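Local coordinates for lamina-associated polypeptide 2 isoforms alpha/zeta (Mus musculus, PDB 2V0X), which is a component of the nuclear lamina that dimerizes through a coiled-coil domain and probably associates with lamin A and chromatin, at residues Leu35-Ser38 and Ile39-Val43; Ile138-Ala141 and Ala142-Asn146. The protein carries 2 engineered substitutions. One frame throughout, in Å; residues are numbered along the deposited sequence.

Contact 1: residues Leu35-Ser38 and Ile39-Val43; sequences LHES and ILKVV
Leu-40 lays its CD1 methyl over one face of the His-36 imidazole, 4.0 Å from the ring centroid and 17° off the ring normal, which meets the criteria of a CH-pi contact. The methyl is displaced toward the rim, and NE2 of His-36 is the ring atom nearest to Leu-40 CD1, at 3.8 Å. That same NE2 is hydrogen-bonded with Ser-65 OG of the second subunit, which helps to hold the ring's orientation. One residue back, Leu-35 and Ile-39 meet through their terminal methyls, CD1 to CD1 at 3.7 Å. These pairs, each four residues apart, lie on the opening turns of helix 35-46, a short amphipathic helix docked on the long-helix core of the dimerization domain: Leu-35 and Ser-38 pack on Phe-174 of helix 152-196, while Ile-39 packs on Val-177 of the same helix and on Ala-125 of the second subunit. On the exposed flank Glu-37 and Lys-41 run side by side in the same direction, with CE of Lys-41 3.6 Å from OE2 of Glu-37. The lysine bends at its last torsion (chi4 -59°), and NZ stays 4.7 Å from Glu-37 OE2, beyond contact, though some electrostatic attraction may remain. Beneath these side chains the i to i+4 backbone bonds set the spacing, among them Leu-40 N to His-36 O at 3.0 Å, while Ser-38 OG bonds back to Pro-34 O.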
ATOM      1  N   LEU B  35      -2.960  19.321   7.303  1.00 90.04           N
ATOM      2  CA  LEU B  35      -3.178  17.918   6.946  1.00 88.25           C
ATOM      3  C   LEU B  35      -2.203  17.438   5.861  1.00 86.75           C
ATOM      4  O   LEU B  35      -1.538  16.411   6.022  1.00 86.80           O
ATOM      5  CB  LEU B  35      -4.634  17.733   6.486  1.00 88.11           C
ATOM      6  CG  LEU B  35      -5.276  16.360   6.227  1.00 87.57           C
ATOM      7  CD1 LEU B  35      -4.795  15.757   4.913  1.00 88.49           C
ATOM      8  CD2 LEU B  35      -5.029  15.425   7.405  1.00 84.09           C
ATOM      9  N   HIS B  36      -2.121  18.186   4.762  1.00 83.05           N
ATOM     10  CA  HIS B  36      -1.232  17.848   3.650  1.00 80.92           C
ATOM     11  C   HIS B  36       0.223  17.862   4.128  1.00 75.84           C
ATOM     12  O   HIS B  36       1.010  16.969   3.800  1.00 75.63           O
ATOM     13  CB  HIS B  36      -1.427  18.844   2.500  1.00 82.85           C
ATOM     14  CG  HIS B  36      -0.824  18.403   1.199  1.00 85.29           C
ATOM     15  ND1 HIS B  36      -1.257  17.285   0.517  1.00 86.21           N
ATOM     16  CD2 HIS B  36       0.158  18.948   0.441  1.00 85.88           C
ATOM     17  CE1 HIS B  36      -0.569  17.160  -0.605  1.00 86.05           C
ATOM     18  NE2 HIS B  36       0.297  18.156  -0.674  1.00 86.03           N
ATOM     19  N   GLU B  37       0.559  18.866   4.929  1.00 68.61           N
ATOM     20  CA  GLU B  37       1.901  19.011   5.478  1.00 66.39           C
ATOM     21  C   GLU B  37       2.264  17.783   6.317  1.00 64.70           C
ATOM     22  O   GLU B  37       3.385  17.277   6.239  1.00 66.78           O
ATOM     23  CB  GLU B  37       1.970  20.276   6.342  1.00 70.09           C
ATOM     24  CG  GLU B  37       3.258  20.447   7.141  1.00 95.49           C
ATOM     25  CD  GLU B  37       3.107  21.445   8.278  1.00127.56           C
ATOM     26  OE1 GLU B  37       3.292  22.658   8.039  1.00149.46           O
ATOM     27  OE2 GLU B  37       2.800  21.016   9.413  1.00126.69           O
ATOM     28  N   SER B  38       1.313  17.310   7.118  1.00 60.00           N
ATOM     29  CA  SER B  38       1.532  16.144   7.967  1.00 54.65           C
ATOM     30  C   SER B  38       1.840  14.904   7.128  1.00 49.17           C
ATOM     31  O   SER B  38       2.749  14.141   7.460  1.00 48.92           O
ATOM     32  CB  SER B  38       0.309  15.895   8.850  1.00 58.79           C
ATOM     33  OG  SER B  38      -0.032  17.066   9.572  1.00 66.71           O
ATOM     34  N   ILE B  39       1.089  14.720   6.044  1.00 46.10           N
ATOM     35  CA  ILE B  39       1.285  13.592   5.137  1.00 45.24           C
ATOM     36  C   ILE B  39       2.698  13.646   4.532  1.00 49.22           C
ATOM     37  O   ILE B  39       3.416  12.638   4.528  1.00 51.30           O
ATOM     38  CB  ILE B  39       0.196  13.575   4.032  1.00 39.10           C
ATOM     39  CG1 ILE B  39      -1.174  13.312   4.669  1.00 29.19           C
ATOM     40  CG2 ILE B  39       0.488  12.513   2.982  1.00 35.74           C
ATOM     41  CD1 ILE B  39      -2.299  13.264   3.674  1.00 39.49           C
ATOM     42  N   LEU B  40       3.118  14.830   4.086  1.00 49.48           N
ATOM     43  CA  LEU B  40       4.448  15.005   3.507  1.00 50.70           C
ATOM     44  C   LEU B  40       5.555  14.704   4.513  1.00 52.21           C
ATOM     45  O   LEU B  40       6.575  14.104   4.159  1.00 55.03           O
ATOM     46  CB  LEU B  40       4.619  16.424   2.969  1.00 52.00           C
ATOM     47  CG  LEU B  40       4.274  16.665   1.495  1.00 56.06           C
ATOM     48  CD1 LEU B  40       2.929  16.040   1.128  1.00 55.48           C
ATOM     49  CD2 LEU B  40       4.278  18.166   1.218  1.00 57.71           C
ATOM     50  N   LYS B  41       5.357  15.129   5.760  1.00 51.98           N
ATOM     51  CA  LYS B  41       6.332  14.890   6.818  1.00 53.55           C
ATOM     52  C   LYS B  41       6.576  13.395   7.006  1.00 53.11           C
ATOM     53  O   LYS B  41       7.722  12.950   7.015  1.00 55.08           O
ATOM     54  CB  LYS B  41       5.869  15.486   8.152  1.00 60.39           C
ATOM     55  CG  LYS B  41       6.032  16.987   8.274  1.00 76.51           C
ATOM     56  CD  LYS B  41       5.593  17.464   9.655  1.00 89.75           C
ATOM     57  CE  LYS B  41       5.787  18.966   9.815  1.00 93.27           C
ATOM     58  NZ  LYS B  41       7.208  19.376   9.634  1.00 82.96           N
ATOM     59  N   VAL B  42       5.501  12.629   7.186  1.00 48.73           N
ATOM     60  CA  VAL B  42       5.637  11.191   7.375  1.00 45.18           C
ATOM     61  C   VAL B  42       6.349  10.513   6.199  1.00 43.57           C
ATOM     62  O   VAL B  42       7.267   9.727   6.417  1.00 44.08           O
ATOM     63  CB  VAL B  42       4.279  10.493   7.742  1.00 43.81           C
ATOM     64  CG1 VAL B  42       3.136  11.121   7.011  1.00 43.96           C
ATOM     65  CG2 VAL B  42       4.335   9.001   7.439  1.00 43.51           C
ATOM     66  N   VAL B  43       5.964  10.846   4.969  1.00 40.76           N
ATOM     67  CA  VAL B  43       6.609  10.258   3.801  1.00 39.38           C
ATOM     68  C   VAL B  43       8.110  10.593   3.819  1.00 43.12           C
ATOM     69  O   VAL B  43       8.948   9.697   3.712  1.00 47.30           O
ATOM     70  CB  VAL B  43       5.948  10.739   2.473  1.00 36.86           C
ATOM     71  CG1 VAL B  43       6.709  10.221   1.277  1.00 37.07           C
ATOM     72  CG2 VAL B  43       4.491  10.268   2.399  1.00 35.26           C
TER

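Contact 2: residues Ile138-Ala141 and Ala142-Asn146; sequences ISQA and AQIIN
Ala-142 N and Gln-143 N donate to Ile-138 O and Ser-139 O, respectively, each across 2.9 Å, in the i to i+4 pattern of an alpha-helix. The next bonds in the series are longer: Ile-144 N to Gln-140 O measures 3.2 Å with a bent N-H...O angle of 151°, whereas Ile-145 N approaches Ala-141 O almost straight, at 175°. Together they carry the last turns of helix 100-146, one arm of the helical hairpin whose other arm is helix 152-196. At the final residue the pattern weakens, since the bonds of Asn-146 N to Ala-142 O and Gln-143 O are both weak. Ser-139 turns its hydroxyl back along the helix, where OG bonds to Ala-136 O and Gln-135 O.

Gln-140 and Ala-141 lie against Ile-158 of the returning helix, and Ile-145 against Ala-155. Toward the second subunit, Ile-138 packs on Thr-162, Ala-142 on Leu-9, and Ile-145 meets its own counterpart, Ile-145 of that subunit, so this end of the helix, only partly buried, takes part in the dimer interface.

Within the helix itself, side chains meet carbonyls more than one another. The CB of Ala-142 sits 3.3 Å from Ser-139 O, and CG of Gln-143 approaches the same oxygen. Ile-145 places CG1 between its backbone N and carbonyl carbon (chi1 57°), which swings that methylene back to 3.2 Å from Ala-141 O.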
ATOM      1  N   ILE B 138     -24.380   5.996  12.798  1.00 39.72           N
ATOM      2  CA  ILE B 138     -24.911   7.281  12.350  1.00 38.01           C
ATOM      3  C   ILE B 138     -26.413   7.155  12.108  1.00 37.53           C
ATOM      4  O   ILE B 138     -27.186   8.001  12.557  1.00 37.92           O
ATOM      5  CB  ILE B 138     -24.221   7.789  11.053  1.00 37.97           C
ATOM      6  CG1 ILE B 138     -22.800   8.265  11.369  1.00 34.80           C
ATOM      7  CG2 ILE B 138     -25.030   8.935  10.420  1.00 38.68           C
ATOM      8  CD1 ILE B 138     -21.932   8.445  10.146  1.00 36.15           C
ATOM      9  N   SER B 139     -26.826   6.099  11.415  1.00 35.85           N
ATOM     10  CA  SER B 139     -28.240   5.917  11.168  1.00 38.49           C
ATOM     11  C   SER B 139     -28.981   5.666  12.485  1.00 42.31           C
ATOM     12  O   SER B 139     -30.097   6.141  12.664  1.00 46.25           O
ATOM     13  CB  SER B 139     -28.487   4.781  10.174  1.00 38.97           C
ATOM     14  OG  SER B 139     -27.783   3.617  10.549  1.00 48.83           O
ATOM     15  N   GLN B 140     -28.344   4.967  13.425  1.00 42.73           N
ATOM     16  CA  GLN B 140     -28.992   4.695  14.710  1.00 43.50           C
ATOM     17  C   GLN B 140     -29.285   6.003  15.440  1.00 43.67           C
ATOM     18  O   GLN B 140     -30.359   6.174  16.018  1.00 44.79           O
ATOM     19  CB  GLN B 140     -28.139   3.792  15.599  1.00 46.22           C
ATOM     20  CG  GLN B 140     -28.949   3.163  16.726  1.00 48.99           C
ATOM     21  CD  GLN B 140     -28.099   2.423  17.733  1.00 48.89           C
ATOM     22  OE1 GLN B 140     -27.177   1.693  17.377  1.00 46.34           O
ATOM     23  NE2 GLN B 140     -28.411   2.608  19.007  1.00 59.12           N
ATOM     24  N   ALA B 141     -28.329   6.923  15.394  1.00 42.91           N
ATOM     25  CA  ALA B 141     -28.458   8.228  16.025  1.00 42.54           C
ATOM     26  C   ALA B 141     -29.545   9.033  15.315  1.00 46.61           C
ATOM     27  O   ALA B 141     -30.319   9.759  15.951  1.00 47.09           O
ATOM     28  CB  ALA B 141     -27.140   8.966  15.953  1.00 41.26           C
ATOM     29  N   ALA B 142     -29.578   8.906  13.991  1.00 52.92           N
ATOM     30  CA  ALA B 142     -30.559   9.591  13.157  1.00 55.42           C
ATOM     31  C   ALA B 142     -31.969   9.202  13.589  1.00 58.39           C
ATOM     32  O   ALA B 142     -32.807  10.070  13.830  1.00 61.87           O
ATOM     33  CB  ALA B 142     -30.349   9.240  11.682  1.00 54.88           C
ATOM     34  N   GLN B 143     -32.210   7.900  13.723  1.00 58.48           N
ATOM     35  CA  GLN B 143     -33.519   7.391  14.127  1.00 59.39           C
ATOM     36  C   GLN B 143     -33.949   7.886  15.508  1.00 61.08           C
ATOM     37  O   GLN B 143     -35.126   8.197  15.721  1.00 62.98           O
ATOM     38  CB  GLN B 143     -33.537   5.864  14.091  1.00 60.27           C
ATOM     39  CG  GLN B 143     -33.221   5.287  12.722  1.00 87.12           C
ATOM     40  CD  GLN B 143     -33.371   3.780  12.665  1.00 94.48           C
ATOM     41  OE1 GLN B 143     -34.182   3.197  13.386  1.00 94.44           O
ATOM     42  NE2 GLN B 143     -32.599   3.142  11.794  1.00 90.14           N
ATOM     43  N   ILE B 144     -32.994   7.984  16.430  1.00 60.50           N
ATOM     44  CA  ILE B 144     -33.270   8.448  17.785  1.00 60.74           C
ATOM     45  C   ILE B 144     -33.789   9.882  17.775  1.00 65.25           C
ATOM     46  O   ILE B 144     -34.879  10.153  18.284  1.00 67.39           O
ATOM     47  CB  ILE B 144     -32.009   8.329  18.683  1.00 58.06           C
ATOM     48  CG1 ILE B 144     -31.677   6.856  18.903  1.00 52.45           C
ATOM     49  CG2 ILE B 144     -32.223   9.022  20.029  1.00 56.52           C
ATOM     50  CD1 ILE B 144     -30.292   6.612  19.468  1.00 51.43           C
ATOM     51  N   ILE B 145     -33.039  10.785  17.149  1.00 70.51           N
ATOM     52  CA  ILE B 145     -33.431  12.194  17.077  1.00 74.28           C
ATOM     53  C   ILE B 145     -34.593  12.438  16.113  1.00 76.31           C
ATOM     54  O   ILE B 145     -35.187  13.517  16.098  1.00 77.66           O
ATOM     55  CB  ILE B 145     -32.235  13.097  16.709  1.00 76.05           C
ATOM     56  CG1 ILE B 145     -31.616  12.660  15.383  1.00 82.05           C
ATOM     57  CG2 ILE B 145     -31.197  13.039  17.810  1.00 77.87           C
ATOM     58  CD1 ILE B 145     -30.427  13.496  14.951  1.00 85.78           C
ATOM     59  N   ASN B 146     -34.896  11.424  15.311  1.00 77.90           N
ATOM     60  CA  ASN B 146     -35.986  11.463  14.343  1.00 81.63           C
ATOM     61  C   ASN B 146     -37.300  11.078  15.032  1.00 88.04           C
ATOM     62  O   ASN B 146     -38.360  11.600  14.692  1.00 88.66           O
ATOM     63  CB  ASN B 146     -35.660  10.506  13.189  1.00 84.55           C
ATOM     64  CG  ASN B 146     -36.860  10.161  12.340  1.00 93.10           C
ATOM     65  OD1 ASN B 146     -37.058  10.727  11.267  1.00 94.97           O
ATOM     66  ND2 ASN B 146     -37.625   9.168  12.775  1.00 96.61           N
TER

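How the contacts relate
Contact 1 closes before contact 2 opens along the chain, and the two do not touch: their centres are 35 Å apart and their nearest atoms about 18 Å. The centre of contact 1 lies about 15 Å, and that of contact 2 about 37 Å, from the centre of the chain, contact 2 being near the turn end of the long hairpin. Helix 152-196 links them indirectly, since residues 35-43 rest on Phe-174, Val-177 and Arg-178, and residues 138-146 on Gln-154, Ala-155 and Ile-158. Both also pack on the second subunit, Val-43 of contact 1 on its Leu-121 and Gln-143 of contact 2 on its His-7, placing dimer contacts at well-separated points of the domain.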